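PDB 4D63: fiber KNOB domain from Avirulent turkey hemorrhagic enteritis virus, which forms the trimeric head of the viral fibre and binds sialic acid, probably attaching the virus to sialylated receptors on host cells. Local coordinates for residues A[86-89]-A[93-96]; A[104-109]-A[115-120]. All blocks are in the same frame, centred on the assembly; numbering follows the deposited sequence.

Contact 1 (A[86-89]-A[93-96]). With SIA (N-acetyl-alpha-neuraminic acid), chain B.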
loop_
_atom_site.group_PDB
_atom_site.type_symbol
_atom_site.label_atom_id
_atom_site.label_comp_id
_atom_site.label_asym_id
_atom_site.label_seq_id
_atom_site.Cartn_x
_atom_site.Cartn_y
_atom_site.Cartn_z
ATOM N N VAL A 86 -9.457 -0.011 -16.854
ATOM C CA VAL A 86 -9.269 -0.724 -18.132
ATOM C C VAL A 86 -8.520 0.161 -19.099
ATOM O O VAL A 86 -8.705 1.395 -19.101
ATOM C CB VAL A 86 -10.611 -1.045 -18.864
ATOM C CG1 VAL A 86 -11.324 -2.222 -18.254
ATOM C CG2 VAL A 86 -11.548 0.166 -18.857
ATOM N N MET A 87 -7.701 -0.472 -19.940
ATOM C CA MET A 87 -7.288 0.158 -21.174
ATOM C C MET A 87 -8.419 -0.008 -22.172
ATOM O O MET A 87 -8.846 -1.121 -22.479
ATOM C CB MET A 87 -5.995 -0.429 -21.669
ATOM C CG MET A 87 -4.870 0.017 -20.754
ATOM S SD MET A 87 -3.347 -0.707 -21.281
ATOM C CE MET A 87 -3.132 0.142 -22.856
ATOM N N GLU A 88 -8.959 1.120 -22.603
ATOM C CA GLU A 88 -10.127 1.127 -23.465
ATOM C C GLU A 88 -9.764 1.129 -24.934
ATOM O O GLU A 88 -10.574 0.756 -25.781
ATOM C CB GLU A 88 -10.968 2.336 -23.154
ATOM C CG GLU A 88 -11.486 2.285 -21.746
ATOM C CD GLU A 88 -12.805 2.963 -21.629
ATOM O OE1 GLU A 88 -13.185 3.671 -22.595
ATOM O OE2 GLU A 88 -13.447 2.794 -20.568
ATOM N N ASN A 89 -8.555 1.589 -25.224
ATOM C CA ASN A 89 -7.963 1.399 -26.516
ATOM C C ASN A 89 -6.512 1.121 -26.220
ATOM O O ASN A 89 -6.170 0.903 -25.061
ATOM C CB ASN A 89 -8.191 2.623 -27.402
ATOM C CG ASN A 89 -7.627 3.885 -26.804
ATOM O OD1 ASN A 89 -6.471 3.920 -26.373
ATOM N ND2 ASN A 89 -8.443 4.934 -26.771
ATOM N N TYR A 93 -5.687 4.540 -20.544
ATOM C CA TYR A 93 -6.137 3.831 -19.360
ATOM C C TYR A 93 -7.165 4.682 -18.655
ATOM O O TYR A 93 -6.907 5.851 -18.333
ATOM C CB TYR A 93 -4.967 3.540 -18.393
ATOM C CG TYR A 93 -5.375 2.798 -17.146
ATOM C CD1 TYR A 93 -5.610 1.445 -17.174
ATOM C CD2 TYR A 93 -5.530 3.466 -15.930
ATOM C CE1 TYR A 93 -5.952 0.751 -16.022
ATOM C CE2 TYR A 93 -5.916 2.795 -14.781
ATOM C CZ TYR A 93 -6.109 1.433 -14.831
ATOM O OH TYR A 93 -6.489 0.749 -13.703
ATOM N N ARG A 94 -8.312 4.079 -18.370
ATOM C CA ARG A 94 -9.318 4.729 -17.562
ATOM C C ARG A 94 -9.416 4.133 -16.160
ATOM O O ARG A 94 -9.640 2.943 -15.999
ATOM C CB ARG A 94 -10.684 4.602 -18.246
ATOM C CG ARG A 94 -11.778 5.457 -17.611
ATOM C CD ARG A 94 -13.151 4.992 -18.060
ATOM N NE ARG A 94 -13.369 5.249 -19.489
ATOM C CZ ARG A 94 -13.661 6.442 -20.017
ATOM N NH1 ARG A 94 -13.792 7.525 -19.247
ATOM N NH2 ARG A 94 -13.840 6.550 -21.332
ATOM N N ASN A 95 -9.290 4.990 -15.153
ATOM C CA ASN A 95 -9.627 4.641 -13.793
ATOM C C ASN A 95 -11.101 4.741 -13.665
ATOM O O ASN A 95 -11.744 5.580 -14.294
ATOM C CB ASN A 95 -9.041 5.593 -12.736
ATOM C CG ASN A 95 -7.557 5.508 -12.649
ATOM O OD1 ASN A 95 -6.986 4.939 -11.701
ATOM N ND2 ASN A 95 -6.903 6.070 -13.656
ATOM N N LYS A 96 -11.618 3.894 -12.796
ATOM C CA LYS A 96 -12.986 3.911 -12.427
ATOM C C LYS A 96 -12.991 4.271 -10.956
ATOM O O LYS A 96 -12.014 4.053 -10.256
ATOM C CB LYS A 96 -13.590 2.545 -12.653
ATOM C CG LYS A 96 -13.602 2.088 -14.106
ATOM C CD LYS A 96 -14.441 0.818 -14.235
ATOM C CE LYS A 96 -14.288 0.114 -15.585
ATOM N NZ LYS A 96 -15.061 0.776 -16.674
HETATM C C1 SIA B . -8.532 -7.592 -23.627
HETATM C C2 SIA B . -9.768 -7.877 -22.781
HETATM C C3 SIA B . -9.396 -8.581 -21.460
HETATM C C4 SIA B . -8.805 -7.618 -20.421
HETATM C C5 SIA B . -9.793 -6.481 -20.209
HETATM C C6 SIA B . -9.988 -5.758 -21.551
HETATM C C7 SIA B . -10.988 -4.602 -21.505
HETATM C C8 SIA B . -11.430 -4.126 -22.903
HETATM C C9 SIA B . -12.938 -4.274 -23.136
HETATM C C10 SIA B . -10.067 -5.345 -18.049
HETATM C C11 SIA B . -9.425 -4.589 -16.907
HETATM N N5 SIA B . -9.316 -5.650 -19.110
HETATM O O1A SIA B . -7.466 -8.188 -23.340
HETATM O O1B SIA B . -8.613 -6.796 -24.596
HETATM O O2 SIA B . -10.682 -8.681 -23.560
HETATM O O4 SIA B . -8.536 -8.256 -19.150
HETATM O O6 SIA B . -10.519 -6.695 -22.489
HETATM O O7 SIA B . -12.127 -5.046 -20.745
HETATM O O8 SIA B . -11.103 -2.750 -23.127
HETATM O O9 SIA B . -13.219 -4.181 -24.539
HETATM O O10 SIA B . -11.230 -5.669 -17.988
#

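Contact 2 (A[104-109]-A[115-120])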
loop_
_atom_site.group_PDB
_atom_site.type_symbol
_atom_site.label_atom_id
_atom_site.label_comp_id
_atom_site.label_asym_id
_atom_site.label_seq_id
_atom_site.Cartn_x
_atom_site.Cartn_y
_atom_site.Cartn_z
ATOM N N ASP A 104 -23.621 8.523 2.707
ATOM C CA ASP A 104 -22.999 7.233 3.093
ATOM C C ASP A 104 -22.098 7.301 4.377
ATOM O O ASP A 104 -21.706 6.255 4.917
ATOM C CB ASP A 104 -22.179 6.666 1.918
ATOM C CG ASP A 104 -23.016 6.418 0.667
ATOM O OD1 ASP A 104 -23.983 5.667 0.786
ATOM O OD2 ASP A 104 -22.710 6.966 -0.440
ATOM N N PHE A 105 -21.768 8.509 4.854
ATOM C CA PHE A 105 -20.887 8.671 6.020
ATOM C C PHE A 105 -21.650 8.958 7.289
ATOM O O PHE A 105 -22.743 9.537 7.268
ATOM C CB PHE A 105 -19.914 9.849 5.855
ATOM C CG PHE A 105 -19.122 9.816 4.591
ATOM C CD1 PHE A 105 -18.507 8.650 4.174
ATOM C CD2 PHE A 105 -18.997 10.956 3.816
ATOM C CE1 PHE A 105 -17.786 8.619 2.992
ATOM C CE2 PHE A 105 -18.289 10.933 2.635
ATOM C CZ PHE A 105 -17.679 9.761 2.222
ATOM N N LEU A 106 -21.030 8.607 8.403
ATOM C CA LEU A 106 -21.543 8.978 9.709
ATOM C C LEU A 106 -21.255 10.431 9.992
ATOM O O LEU A 106 -20.271 11.001 9.496
ATOM C CB LEU A 106 -20.937 8.115 10.819
ATOM C CG LEU A 106 -21.300 6.637 10.764
ATOM C CD1 LEU A 106 -20.734 5.938 11.981
ATOM C CD2 LEU A 106 -22.800 6.399 10.686
ATOM N N SER A 107 -22.143 11.003 10.803
ATOM C CA SER A 107 -22.020 12.348 11.356
ATOM C C SER A 107 -22.033 12.282 12.900
ATOM O O SER A 107 -22.885 11.603 13.487
ATOM C CB SER A 107 -23.175 13.212 10.859
ATOM O OG SER A 107 -22.745 14.545 10.688
ATOM N N PRO A 108 -21.098 12.991 13.573
ATOM C CA PRO A 108 -20.093 13.944 13.073
ATOM C C PRO A 108 -18.776 13.332 12.587
ATOM O O PRO A 108 -18.313 12.309 13.103
ATOM C CB PRO A 108 -19.816 14.819 14.298
ATOM C CG PRO A 108 -19.978 13.869 15.453
ATOM C CD PRO A 108 -21.026 12.855 15.045
ATOM N N MET A 109 -18.173 14.000 11.615
ATOM C CA MET A 109 -16.877 13.616 11.072
ATOM C C MET A 109 -15.773 14.376 11.831
ATOM O O MET A 109 -15.743 15.618 11.845
ATOM C CB MET A 109 -16.845 13.916 9.559
ATOM C CG MET A 109 -15.534 13.592 8.847
ATOM S SD MET A 109 -14.112 14.688 9.178
ATOM C CE MET A 109 -14.675 16.269 8.531
ATOM N N ILE A 115 -16.442 7.596 8.003
ATOM C CA ILE A 115 -16.869 6.275 8.386
ATOM C C ILE A 115 -18.120 5.897 7.618
ATOM O O ILE A 115 -19.148 6.590 7.696
ATOM C CB ILE A 115 -17.155 6.211 9.900
ATOM C CG1 ILE A 115 -15.913 6.664 10.684
ATOM C CG2 ILE A 115 -17.591 4.807 10.289
ATOM C CD1 ILE A 115 -16.029 6.543 12.192
ATOM N N VAL A 116 -18.011 4.783 6.899
ATOM C CA VAL A 116 -19.049 4.277 6.029
ATOM C C VAL A 116 -19.632 2.999 6.637
ATOM O O VAL A 116 -19.056 1.936 6.459
ATOM C CB VAL A 116 -18.482 3.954 4.624
ATOM C CG1 VAL A 116 -19.582 3.413 3.706
ATOM C CG2 VAL A 116 -17.839 5.192 4.002
ATOM N N PRO A 117 -20.766 3.094 7.383
ATOM C CA PRO A 117 -21.396 1.866 7.910
ATOM C C PRO A 117 -21.868 1.047 6.760
ATOM O O PRO A 117 -22.357 1.617 5.782
ATOM C CB PRO A 117 -22.602 2.367 8.715
ATOM C CG PRO A 117 -22.827 3.751 8.255
ATOM C CD PRO A 117 -21.502 4.299 7.788
ATOM N N LEU A 118 -21.668 -0.262 6.852
ATOM C CA LEU A 118 -22.027 -1.203 5.784
ATOM C C LEU A 118 -22.942 -2.309 6.339
ATOM O O LEU A 118 -22.969 -2.574 7.549
ATOM C CB LEU A 118 -20.756 -1.843 5.199
ATOM C CG LEU A 118 -19.720 -0.890 4.565
ATOM C CD1 LEU A 118 -18.357 -1.551 4.464
ATOM C CD2 LEU A 118 -20.198 -0.376 3.215
ATOM N N ASN A 119 -23.688 -2.941 5.451
ATOM C CA ASN A 119 -24.473 -4.103 5.819
ATOM C C ASN A 119 -24.143 -5.271 4.908
ATOM O O ASN A 119 -23.811 -5.099 3.727
ATOM C CB ASN A 119 -25.977 -3.783 5.824
ATOM C CG ASN A 119 -26.461 -3.327 7.200
ATOM O OD1 ASN A 119 -26.549 -2.123 7.467
ATOM N ND2 ASN A 119 -26.735 -4.292 8.100
ATOM N N GLY A 120 -24.209 -6.464 5.485
ATOM C CA GLY A 120 -23.948 -7.690 4.747
ATOM C C GLY A 120 -22.461 -7.949 4.705
ATOM O O GLY A 120 -21.728 -7.528 5.599
HETATM O O HOH W 1 -23.045 3.907 4.375
HETATM O O HOH W 2 -17.684 9.646 9.472
#

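Contact 1 (A[86-89]-A[93-96])
A short two-stranded beta hairpin, built from strands 86-87 and 93-94, joins Val86 and Met87 to Arg94 and Tyr93 and carries one wall of a sialic acid site. Val86 and Arg94 form its hydrogen-bonded antiparallel pair: Arg94 N gives a nearly straight bond to Val86 O (2.8 Å, 171° at the hydrogen), and Val86 N returns one to Arg94 O (3.1 Å). Met87 and Tyr93 follow as the non-hydrogen-bonded pair. Their side chains cross at about a right angle, Met87 CG lying at the ring edge, 3.9 Å from Tyr93 CD1. The Tyr93 side chain leaves CA opposite the backbone N (chi1 -180°), which brings its ring alongside the Val86 backbone, Tyr93 CE1 3.7 Å from Val86 N, and its OH is hydrogen-bonded to Arg150 of the second subunit.

Beyond the pair, the hairpin is tied by a side-on salt bridge. Arg94 NE reaches Glu88 OE2 at 2.7 Å while Arg94 NH2 donates to Glu88 OE1 at 3.2 Å. Both oxygens lie close to the guanidinium plane, yet they are met from above the carboxylate, the two planes being turned 57° apart.

The first strand is also the one that faces the sugar. Met87 O accepts a hydrogen bond from O8 of the N-acetylneuraminic acid (2.9 Å) and another from Lys154 of the second subunit, and Val86 CG1 abuts the acetyl methyl C11 at 3.3 Å. Glu125, Lys154 and Asn155 of that second subunit bind the same sugar, placing the pocket at a subunit boundary.

Contact 2 (A[104-109]-A[115-120])
Leu106 and Ile115 lie at the centre of this contact, where the loop after strand 98-101 runs against strand 113-120. Leu106 N donates to Ile115 O (2.8 Å, 152° at the hydrogen), approaching the carbonyl almost end-on, and the same oxygen receives a CA-H...O contact from Phe105 CA. The Leu106 side chain forks against the strand: CD1 rests on Ile115 CG2 at 3.7 Å, and CD2 on Pro117 CG at 3.6 Å. Phe105 presents its ring edge to Val116, with CD1 3.5 Å from Val116 CG2, which lies near the ring plane. Strand 113-120 belongs to the large antiparallel sheet of the head, pairing through Val116 with Met160 and through Asn119 with Val58, so the loop packs on a strand already bonded to neighbours.

Looser links run through water. One molecule joins Asp104 O to Pro117 O, donating to both; a second donates to Leu106 O and accepts from Ile115 N, 2.8 Å away. Further along the loop, Ser107 and Pro108, the latter preceded by a cis peptide bond, diverge from the strand into a more solvent-exposed path, although Pro108 packs on Thr91 of the third subunit.

How the contacts relate
Contact 1 closes before contact 2 opens along the chain, and both belong to the fibre head domain. They have no beta-sheet in common: 86-89 and 93-96 form a separate two-stranded hairpin, whereas 115-120 belongs to the large antiparallel beta-sheet, with 104-109 as the loop leading toward it from strand 98-101. Their centres are 29 Å apart, on opposite sides of the chain's centre, and their nearest atoms stay about 15 Å apart. The hairpin of contact 1 reaches the second subunit, while contact 2 receives Pro90 and Thr91, from the turn of the third subunit's own hairpin, illustrating how a projecting hairpin can interlock neighbouring subunits of one head.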